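Local coordinates for glycerol uptake operon antiterminator-related protein (Thermotoga maritima, PDB 1VKF) that probably helps to control genes for glycerol uptake, in the manner of the glycerol-3-phosphate responsive antiterminators, at residues Ala20-Asp25 and Phe36-Asp41; Val59-Asp64 and Ala82-Ile87; Ile88-Lys93 and Arg108-Asp113. One frame throughout, in Å; residues are numbered along the deposited sequence.

Contact 1: Ala20-Asp25 and Phe36-Asp41; sequences ALWDMD and FLLKSD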
loop_
_atom_site.group_PDB
_atom_site.type_symbol
_atom_site.label_atom_id
_atom_site.label_comp_id
_atom_site.label_asym_id
_atom_site.label_seq_id
_atom_site.Cartn_x
_atom_site.Cartn_y
_atom_site.Cartn_z
ATOM N N ALA A 20 4.436 5.322 5.291
ATOM C CA ALA A 20 3.517 4.440 6.030
ATOM C C ALA A 20 3.272 5.040 7.427
ATOM O O ALA A 20 4.233 5.365 8.183
ATOM C CB ALA A 20 4.115 3.047 6.145
ATOM N N LEU A 21 1.992 5.128 7.781
ATOM C CA LEU A 21 1.584 5.647 9.054
ATOM C C LEU A 21 0.848 4.585 9.845
ATOM O O LEU A 21 -0.124 4.001 9.372
ATOM C CB LEU A 21 0.674 6.861 8.882
ATOM C CG LEU A 21 1.386 8.138 8.403
ATOM C CD1 LEU A 21 0.388 9.251 8.479
ATOM C CD2 LEU A 21 2.640 8.444 9.201
ATOM N N TRP A 22 1.301 4.374 11.089
ATOM C CA TRP A 22 0.635 3.400 11.987
ATOM C C TRP A 22 -0.212 4.094 13.044
ATOM O O TRP A 22 -1.082 3.490 13.663
ATOM C CB TRP A 22 1.675 2.529 12.675
ATOM C CG TRP A 22 2.117 1.440 11.812
ATOM C CD1 TRP A 22 3.335 1.339 11.161
ATOM C CD2 TRP A 22 1.363 0.290 11.436
ATOM N NE1 TRP A 22 3.370 0.177 10.426
ATOM C CE2 TRP A 22 2.181 -0.494 10.585
ATOM C CE3 TRP A 22 0.065 -0.180 11.742
ATOM C CZ2 TRP A 22 1.750 -1.694 10.033
ATOM C CZ3 TRP A 22 -0.334 -1.380 11.234
ATOM C CH2 TRP A 22 0.494 -2.128 10.364
ATOM N N ASP A 23 0.096 5.332 13.323
ATOM C CA ASP A 23 -0.801 6.067 14.181
ATOM C C ASP A 23 -0.747 7.541 13.874
ATOM O O ASP A 23 0.145 8.030 13.167
ATOM C CB ASP A 23 -0.557 5.761 15.674
ATOM C CG ASP A 23 0.484 6.638 16.267
ATOM O OD1 ASP A 23 1.540 6.688 15.634
ATOM O OD2 ASP A 23 0.334 7.332 17.322
HETATM N N MSE A 24 -1.760 8.220 14.378
HETATM C CA MSE A 24 -2.109 9.572 13.969
HETATM C C MSE A 24 -2.002 10.565 15.123
HETATM O O MSE A 24 -2.405 11.718 14.998
HETATM C CB MSE A 24 -3.539 9.561 13.439
HETATM C CG MSE A 24 -3.645 8.819 12.146
HETATM SE SE MSE A 24 -2.699 9.717 10.668
HETATM C CE MSE A 24 -3.592 11.528 10.718
ATOM N N ASP A 25 -1.476 10.128 16.253
ATOM C CA ASP A 25 -1.385 11.027 17.413
ATOM C C ASP A 25 -0.130 11.869 17.236
ATOM O O ASP A 25 -0.215 13.096 17.215
ATOM C CB ASP A 25 -1.375 10.253 18.739
ATOM C CG ASP A 25 -1.581 11.168 19.972
ATOM O OD1 ASP A 25 -1.060 12.308 19.996
ATOM O OD2 ASP A 25 -2.242 10.827 20.981
ATOM N N PHE A 36 0.502 5.764 2.958
ATOM C CA PHE A 36 -0.295 4.580 3.222
ATOM C C PHE A 36 -0.695 4.584 4.667
ATOM O O PHE A 36 0.161 4.499 5.539
ATOM C CB PHE A 36 0.508 3.315 2.886
ATOM C CG PHE A 36 0.640 3.019 1.443
ATOM C CD1 PHE A 36 0.150 3.848 0.467
ATOM C CD2 PHE A 36 1.340 1.884 1.047
ATOM C CE1 PHE A 36 0.254 3.488 -0.862
ATOM C CE2 PHE A 36 1.464 1.550 -0.270
ATOM C CZ PHE A 36 0.938 2.353 -1.217
ATOM N N LEU A 37 -1.986 4.761 4.961
ATOM C CA LEU A 37 -2.471 4.761 6.356
ATOM C C LEU A 37 -2.793 3.328 6.721
ATOM O O LEU A 37 -3.709 2.704 6.178
ATOM C CB LEU A 37 -3.733 5.617 6.457
ATOM C CG LEU A 37 -4.374 5.698 7.820
ATOM C CD1 LEU A 37 -3.433 6.206 8.871
ATOM C CD2 LEU A 37 -5.648 6.534 7.716
ATOM N N LEU A 38 -1.985 2.750 7.602
ATOM C CA LEU A 38 -2.009 1.318 7.810
ATOM C C LEU A 38 -2.852 0.861 8.994
ATOM O O LEU A 38 -3.082 -0.354 9.138
ATOM C CB LEU A 38 -0.588 0.795 7.976
ATOM C CG LEU A 38 0.279 1.021 6.725
ATOM C CD1 LEU A 38 1.624 0.381 6.982
ATOM C CD2 LEU A 38 -0.339 0.445 5.459
ATOM N N LYS A 39 -3.341 1.805 9.782
ATOM C CA LYS A 39 -4.301 1.504 10.835
ATOM C C LYS A 39 -5.181 2.710 11.089
ATOM O O LYS A 39 -4.730 3.857 11.115
ATOM C CB LYS A 39 -3.546 1.136 12.130
ATOM C CG LYS A 39 -4.433 0.681 13.306
ATOM C CD LYS A 39 -3.606 0.390 14.577
ATOM C CE LYS A 39 -4.512 -0.170 15.658
ATOM N NZ LYS A 39 -3.735 -0.692 16.803
ATOM N N SER A 40 -6.450 2.447 11.325
ATOM C CA SER A 40 -7.361 3.486 11.752
ATOM C C SER A 40 -8.544 2.776 12.394
ATOM O O SER A 40 -8.455 1.597 12.750
ATOM C CB SER A 40 -7.797 4.391 10.537
ATOM O OG SER A 40 -8.646 5.468 10.952
ATOM N N ASP A 41 -9.669 3.463 12.467
ATOM C CA ASP A 41 -10.928 2.850 12.948
ATOM C C ASP A 41 -12.091 3.571 12.264
ATOM O O ASP A 41 -11.954 4.686 11.758
ATOM C CB ASP A 41 -11.017 2.774 14.480
ATOM C CG ASP A 41 -11.180 4.114 15.163
ATOM O OD1 ASP A 41 -12.204 4.795 14.976
ATOM O OD2 ASP A 41 -10.317 4.513 15.930
#
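Leu21 is held at both backbone ends by the neighbouring strand, the evidence for a parallel pairing of Ala20-Leu21 with Phe36-Leu37. Leu21 N donates to Phe36 O over 3.0 Å, and Leu21 O accepts Leu38 N over 2.9 Å, both nearly straight. This ladder is the tight, buried part. On the barrel-interior face Ala20 CB meets Leu38 CD1 at 3.7 Å; on the outer face Leu21 CB lies 4.2 Å from Leu37 CD1.

Past the last pair the strands part and the packing passes to side chains. Trp22, on the solvent side, lays its indole over Leu38: Leu38 CB stands 3.7 Å from the centroid of the six-membered ring of Trp22 and only 2° off its normal, a CH-pi contact. With CG anti to the carbonyl carbon (chi1 -81°), the indole of Trp22 swings back across the neighbouring strand although its CB starts away from it. Its NE1 bonds a citrate, probably from the crystallisation liquor. Leu38 CD1 reaches Trp22 CZ2 at 3.7 Å, while the exposed Lys39 gives only its CB to the indole, 3.9 Å from Trp22 CE3, and its extended chain leads off. Met24, a selenomethionine, crosses Leu37 at about a right angle, SE 4.0 Å from Leu37 CD1.

Outside the pair, helix 45-54 covers Leu21 and Met24, strand 173-176 flanks Ala20, and Leu37 bonds onward through its backbone to Phe60 and Asp62 of strand 58-62.

Contact 2: Val59-Asp64 and Ala82-Ile87; sequences VFVDMD and AGADGI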
loop_
_atom_site.group_PDB
_atom_site.type_symbol
_atom_site.label_atom_id
_atom_site.label_comp_id
_atom_site.label_asym_id
_atom_site.label_seq_id
_atom_site.Cartn_x
_atom_site.Cartn_y
_atom_site.Cartn_z
ATOM N N VAL A 59 -3.566 9.594 -0.355
ATOM C CA VAL A 59 -3.676 8.650 0.759
ATOM C C VAL A 59 -4.402 7.372 0.342
ATOM O O VAL A 59 -5.540 7.417 -0.110
ATOM C CB VAL A 59 -4.381 9.262 2.008
ATOM C CG1 VAL A 59 -4.362 8.285 3.176
ATOM C CG2 VAL A 59 -3.754 10.555 2.406
ATOM N N PHE A 60 -3.704 6.242 0.479
ATOM C CA PHE A 60 -4.288 4.924 0.370
ATOM C C PHE A 60 -4.459 4.362 1.784
ATOM O O PHE A 60 -3.637 4.592 2.702
ATOM C CB PHE A 60 -3.422 3.983 -0.516
ATOM C CG PHE A 60 -3.542 4.242 -1.958
ATOM C CD1 PHE A 60 -3.098 5.434 -2.515
ATOM C CD2 PHE A 60 -4.087 3.287 -2.728
ATOM C CE1 PHE A 60 -3.236 5.653 -3.876
ATOM C CE2 PHE A 60 -4.215 3.481 -4.131
ATOM C CZ PHE A 60 -3.811 4.675 -4.662
ATOM N N VAL A 61 -5.615 3.743 2.013
ATOM C CA VAL A 61 -5.955 3.231 3.316
ATOM C C VAL A 61 -5.938 1.707 3.266
ATOM O O VAL A 61 -6.558 1.115 2.398
ATOM C CB VAL A 61 -7.379 3.653 3.731
ATOM C CG1 VAL A 61 -7.803 2.996 5.026
ATOM C CG2 VAL A 61 -7.398 5.153 3.888
ATOM N N ASP A 62 -5.266 1.077 4.205
ATOM C CA ASP A 62 -5.337 -0.394 4.337
ATOM C C ASP A 62 -6.641 -0.746 5.022
ATOM O O ASP A 62 -6.773 -0.659 6.237
ATOM C CB ASP A 62 -4.181 -0.955 5.154
ATOM C CG ASP A 62 -4.184 -2.477 5.165
ATOM O OD1 ASP A 62 -5.243 -3.074 4.921
ATOM O OD2 ASP A 62 -3.167 -3.164 5.419
HETATM N N MSE A 63 -7.627 -1.059 4.217
HETATM C CA MSE A 63 -8.987 -1.254 4.664
HETATM C C MSE A 63 -9.078 -2.486 5.576
HETATM O O MSE A 63 -9.948 -2.573 6.456
HETATM C CB MSE A 63 -9.941 -1.275 3.493
HETATM C CG MSE A 63 -9.801 -2.481 2.659
HETATM SE SE MSE A 63 -11.107 -2.510 1.210
HETATM C CE MSE A 63 -12.731 -3.015 2.325
ATOM N N ASP A 64 -8.101 -3.389 5.461
ATOM C CA ASP A 64 -8.127 -4.578 6.302
ATOM C C ASP A 64 -7.786 -4.297 7.751
ATOM O O ASP A 64 -8.023 -5.162 8.601
ATOM C CB ASP A 64 -7.101 -5.609 5.810
ATOM C CG ASP A 64 -7.268 -6.021 4.379
ATOM O OD1 ASP A 64 -8.342 -5.868 3.755
ATOM O OD2 ASP A 64 -6.307 -6.609 3.795
ATOM N N ALA A 82 -15.036 8.547 3.250
ATOM C CA ALA A 82 -14.230 9.142 4.304
ATOM C C ALA A 82 -13.124 10.026 3.773
ATOM O O ALA A 82 -12.559 10.764 4.532
ATOM C CB ALA A 82 -13.638 8.073 5.222
ATOM N N GLY A 83 -12.781 9.871 2.489
ATOM C CA GLY A 83 -11.871 10.761 1.755
ATOM C C GLY A 83 -10.588 10.124 1.210
ATOM O O GLY A 83 -9.658 10.820 0.777
ATOM N N ALA A 84 -10.545 8.802 1.184
ATOM C CA ALA A 84 -9.346 8.085 0.700
ATOM C C ALA A 84 -9.239 8.200 -0.799
ATOM O O ALA A 84 -10.229 8.230 -1.515
ATOM C CB ALA A 84 -9.394 6.610 1.126
ATOM N N ASP A 85 -7.999 8.243 -1.272
ATOM C CA ASP A 85 -7.745 8.191 -2.677
ATOM C C ASP A 85 -7.774 6.796 -3.238
ATOM O O ASP A 85 -7.978 6.592 -4.449
ATOM C CB ASP A 85 -6.430 8.881 -3.012
ATOM C CG ASP A 85 -6.467 10.341 -2.666
ATOM O OD1 ASP A 85 -7.379 11.069 -3.156
ATOM O OD2 ASP A 85 -5.713 10.822 -1.801
ATOM N N GLY A 86 -7.526 5.839 -2.386
ATOM C CA GLY A 86 -7.560 4.437 -2.764
ATOM C C GLY A 86 -7.450 3.510 -1.566
ATOM O O GLY A 86 -7.351 3.926 -0.397
ATOM N N ILE A 87 -7.474 2.211 -1.860
ATOM C CA ILE A 87 -7.393 1.226 -0.848
ATOM C C ILE A 87 -6.222 0.279 -1.071
ATOM O O ILE A 87 -5.786 0.063 -2.172
ATOM C CB ILE A 87 -8.701 0.432 -0.677
ATOM C CG1 ILE A 87 -9.038 -0.373 -1.909
ATOM C CG2 ILE A 87 -9.900 1.375 -0.327
ATOM C CD1 ILE A 87 -8.631 -1.770 -1.836
#
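In the beta-alpha-beta unit of strand 58-62, helix 73-82 and strand 86-89, Phe60 and Val61 pair in parallel with Gly86 and Ile87. Gly83 ends the helix in a Schellman motif, and the chain then turns into the second strand. Val61 N donates to Gly86 O over 3.0 Å. At the entry to the strand Val59 O accepts Asp85 N at 2.8 Å and, weakly, Gly86 N.

Asp85 grips the same edge of Val59 a second time, through its side chain: chi1 of -63° sets CG beside the backbone N of Asp85, from where the carboxylate reaches back and OD2 takes Val59 N at 2.9 Å with its anti lone pair. The same oxygen forms a salt bridge with Lys53. A leucine in place of Asp85 would probably leave Val59 N without its acceptor and Lys53 without its counter-charge.

Toward the barrel interior, Gly86 CA sits over one face of the Phe60 ring, 3.9 Å from its centroid. A beta carbon on Gly86 would fall about 2.3 Å from Phe60 CE2, a clash. Facing the helices, Val61 CG2 touches Ala84 CB at 3.7 Å, and the selenium of Met63 meets Ile87 CD1 at 4.0 Å.

The chemistry implies that one carboxylate oxygen both accepts a backbone N-H and faces the lysine of helix 45-54, which would probably stabilise its negative charge.

Contact 3: Ile88-Lys93 and Arg108-Asp113; sequences ITIKPK and RFFALD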
loop_
_atom_site.group_PDB
_atom_site.type_symbol
_atom_site.label_atom_id
_atom_site.label_comp_id
_atom_site.label_asym_id
_atom_site.label_seq_id
_atom_site.Cartn_x
_atom_site.Cartn_y
_atom_site.Cartn_z
ATOM N N ILE A 88 -5.793 -0.330 0.018
ATOM C CA ILE A 88 -4.836 -1.431 0.056
ATOM C C ILE A 88 -5.531 -2.596 0.751
ATOM O O ILE A 88 -6.291 -2.400 1.685
ATOM C CB ILE A 88 -3.640 -1.049 0.932
ATOM C CG1 ILE A 88 -2.855 0.118 0.319
ATOM C CG2 ILE A 88 -2.685 -2.226 1.120
ATOM C CD1 ILE A 88 -2.121 0.907 1.340
ATOM N N THR A 89 -5.317 -3.800 0.263
ATOM C CA THR A 89 -5.952 -4.962 0.859
ATOM C C THR A 89 -5.197 -6.231 0.429
ATOM O O THR A 89 -4.552 -6.225 -0.603
ATOM C CB THR A 89 -7.447 -5.059 0.373
ATOM O OG1 THR A 89 -8.108 -6.147 1.014
ATOM C CG2 THR A 89 -7.567 -5.359 -1.111
ATOM N N ILE A 90 -5.320 -7.269 1.232
ATOM C CA ILE A 90 -4.824 -8.628 0.882
ATOM C C ILE A 90 -5.937 -9.493 0.271
ATOM O O ILE A 90 -5.678 -10.605 -0.183
ATOM C CB ILE A 90 -4.201 -9.301 2.142
ATOM C CG1 ILE A 90 -3.374 -10.575 1.804
ATOM C CG2 ILE A 90 -5.244 -9.726 3.167
ATOM C CD1 ILE A 90 -2.113 -10.320 1.179
ATOM N N LYS A 91 -7.186 -9.008 0.310
ATOM C CA LYS A 91 -8.356 -9.793 -0.134
ATOM C C LYS A 91 -8.683 -9.537 -1.581
ATOM O O LYS A 91 -9.151 -8.441 -1.891
ATOM C CB LYS A 91 -9.598 -9.455 0.695
ATOM C CG LYS A 91 -9.440 -9.611 2.214
ATOM C CD LYS A 91 -9.281 -11.059 2.664
ATOM C CE LYS A 91 -8.997 -11.150 4.163
ATOM N NZ LYS A 91 -8.735 -12.550 4.667
ATOM N N PRO A 92 -8.465 -10.509 -2.480
ATOM C CA PRO A 92 -8.794 -10.341 -3.904
ATOM C C PRO A 92 -10.199 -9.847 -4.186
ATOM O O PRO A 92 -10.372 -9.058 -5.129
ATOM C CB PRO A 92 -8.611 -11.757 -4.483
ATOM C CG PRO A 92 -7.723 -12.407 -3.568
ATOM C CD PRO A 92 -7.928 -11.856 -2.206
ATOM N N LYS A 93 -11.179 -10.271 -3.407
ATOM C CA LYS A 93 -12.543 -9.812 -3.605
ATOM C C LYS A 93 -12.674 -8.300 -3.368
ATOM O O LYS A 93 -13.405 -7.637 -4.083
ATOM C CB LYS A 93 -13.523 -10.581 -2.706
ATOM C CG LYS A 93 -13.508 -12.090 -2.909
ATOM N N ARG A 108 -1.908 -6.457 -1.759
ATOM C CA ARG A 108 -0.752 -6.986 -1.024
ATOM C C ARG A 108 -0.441 -8.418 -1.457
ATOM O O ARG A 108 -1.341 -9.179 -1.840
ATOM C CB ARG A 108 -0.990 -6.962 0.465
ATOM C CG ARG A 108 -1.151 -5.593 1.098
ATOM C CD ARG A 108 -1.219 -5.653 2.641
ATOM N NE ARG A 108 -0.197 -4.792 3.197
ATOM C CZ ARG A 108 0.583 -5.053 4.243
ATOM N NH1 ARG A 108 0.449 -6.166 4.931
ATOM N NH2 ARG A 108 1.499 -4.149 4.612
ATOM N N PHE A 109 0.849 -8.771 -1.385
ATOM C CA PHE A 109 1.395 -10.014 -1.904
ATOM C C PHE A 109 2.477 -10.437 -0.883
ATOM O O PHE A 109 3.492 -9.757 -0.714
ATOM C CB PHE A 109 1.957 -9.703 -3.291
ATOM C CG PHE A 109 2.565 -10.865 -4.038
ATOM C CD1 PHE A 109 3.046 -11.993 -3.412
ATOM C CD2 PHE A 109 2.614 -10.817 -5.414
ATOM C CE1 PHE A 109 3.573 -13.035 -4.145
ATOM C CE2 PHE A 109 3.138 -11.872 -6.163
ATOM C CZ PHE A 109 3.622 -12.966 -5.523
ATOM N N PHE A 110 2.242 -11.554 -0.163
ATOM C CA PHE A 110 3.176 -12.035 0.825
ATOM C C PHE A 110 4.103 -13.062 0.100
ATOM O O PHE A 110 3.698 -14.214 -0.160
ATOM C CB PHE A 110 2.428 -12.749 1.959
ATOM C CG PHE A 110 1.535 -11.865 2.802
ATOM C CD1 PHE A 110 1.692 -10.483 2.860
ATOM C CD2 PHE A 110 0.551 -12.455 3.606
ATOM C CE1 PHE A 110 0.856 -9.706 3.674
ATOM C CE2 PHE A 110 -0.275 -11.665 4.410
ATOM C CZ PHE A 110 -0.121 -10.308 4.429
ATOM N N ALA A 111 5.322 -12.641 -0.219
ATOM C CA ALA A 111 6.254 -13.427 -1.050
ATOM C C ALA A 111 7.127 -14.314 -0.133
ATOM O O ALA A 111 8.301 -14.018 0.164
ATOM C CB ALA A 111 7.065 -12.503 -1.942
ATOM N N LEU A 112 6.500 -15.407 0.334
ATOM C CA LEU A 112 7.049 -16.223 1.393
ATOM C C LEU A 112 7.923 -17.377 0.870
ATOM O O LEU A 112 8.891 -17.731 1.511
ATOM C CB LEU A 112 5.900 -16.760 2.252
ATOM C CG LEU A 112 5.172 -15.678 3.086
ATOM C CD1 LEU A 112 3.812 -16.158 3.571
ATOM C CD2 LEU A 112 6.086 -15.280 4.222
ATOM N N ASP A 113 7.552 -17.944 -0.271
ATOM C CA ASP A 113 8.275 -19.036 -0.855
ATOM C C ASP A 113 7.877 -19.152 -2.309
ATOM O O ASP A 113 7.057 -18.390 -2.779
ATOM C CB ASP A 113 8.048 -20.323 -0.052
ATOM C CG ASP A 113 6.621 -20.720 0.109
ATOM O OD1 ASP A 113 5.797 -20.582 -0.825
ATOM O OD2 ASP A 113 6.268 -21.322 1.166
#
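Arg108 N donates to Thr89 O over 2.9 Å, with an N-H...O angle of 172°, and this is the one hydrogen bond joining the two segments. They hold the carboxyl-terminal ends of the parallel strands 86-89 and 105-110 and the turns that follow; the strands are linked through helix 92-100 in a beta-alpha-beta unit of what the strand order identifies as a TIM barrel. The nearest backbones are Ile90 and Arg108, whose CA atoms lie 4.8 Å apart; beyond them the chains diverge, 88-93 turning into its helix and 108-113 running on toward helix 114-127. The turn on the first side is an ST turn: Thr89 OG1 accepts Lys91 N at 3.1 Å, just where Lys91 takes the N-cap position. Thr89 OG1 is also hydrogen-bonded to Asp64 and Asn94, so it ties this turn to the preceding strand's exit.

Arg108 and Ile90 share the contact almost equally. Ile88 CG2 packs beside the aliphatic stem of the arginine, 3.7 Å from Arg108 CG, the two crossing at a slant. The stem bends at chi3 (125°), and NE forms a salt bridge with Glu133 of strand 131-135, which probably fixes the turn of the guanidinium; a bound citrate also lies about 3 Å from the nearest atom of the side chain.

Ile90 approaches the same residue from the more exposed side. Its CG1 is anti to the backbone N (chi1 -167°), which, with the bend at chi2, brings CD1 to 3.6 Å from Arg108 CB. That same methyl covers Phe110, whose edge, in the ring plane, is faced by Arg108 NH1: Ile90 CD1 stands centrally over one ring face, 3.8 Å from the centroid of Phe110.

How the contacts relate
Contacts 1, 2 and 3 follow one another along the chain and round one wall of the barrel. Contacts 1 and 2, centres about 10 Å apart, are joined by probable backbone hydrogen bonds, Leu37 N to Phe60 O at 2.8 Å and Leu37 O to Asp62 N at 3.0 Å. Contacts 2 and 3 share strand 86-89, and Asp64 OD2 lies 2.8 Å from Ile90 N. Although the centres of contacts 1 and 3 are about 19 Å apart, Phe36 CG meets Ile88 CD1 at 3.5 Å inside the barrel. Trp22 and Arg108 each come near bound citrate, probably a crystallisation component, consistent with an anion pocket at the strand ends.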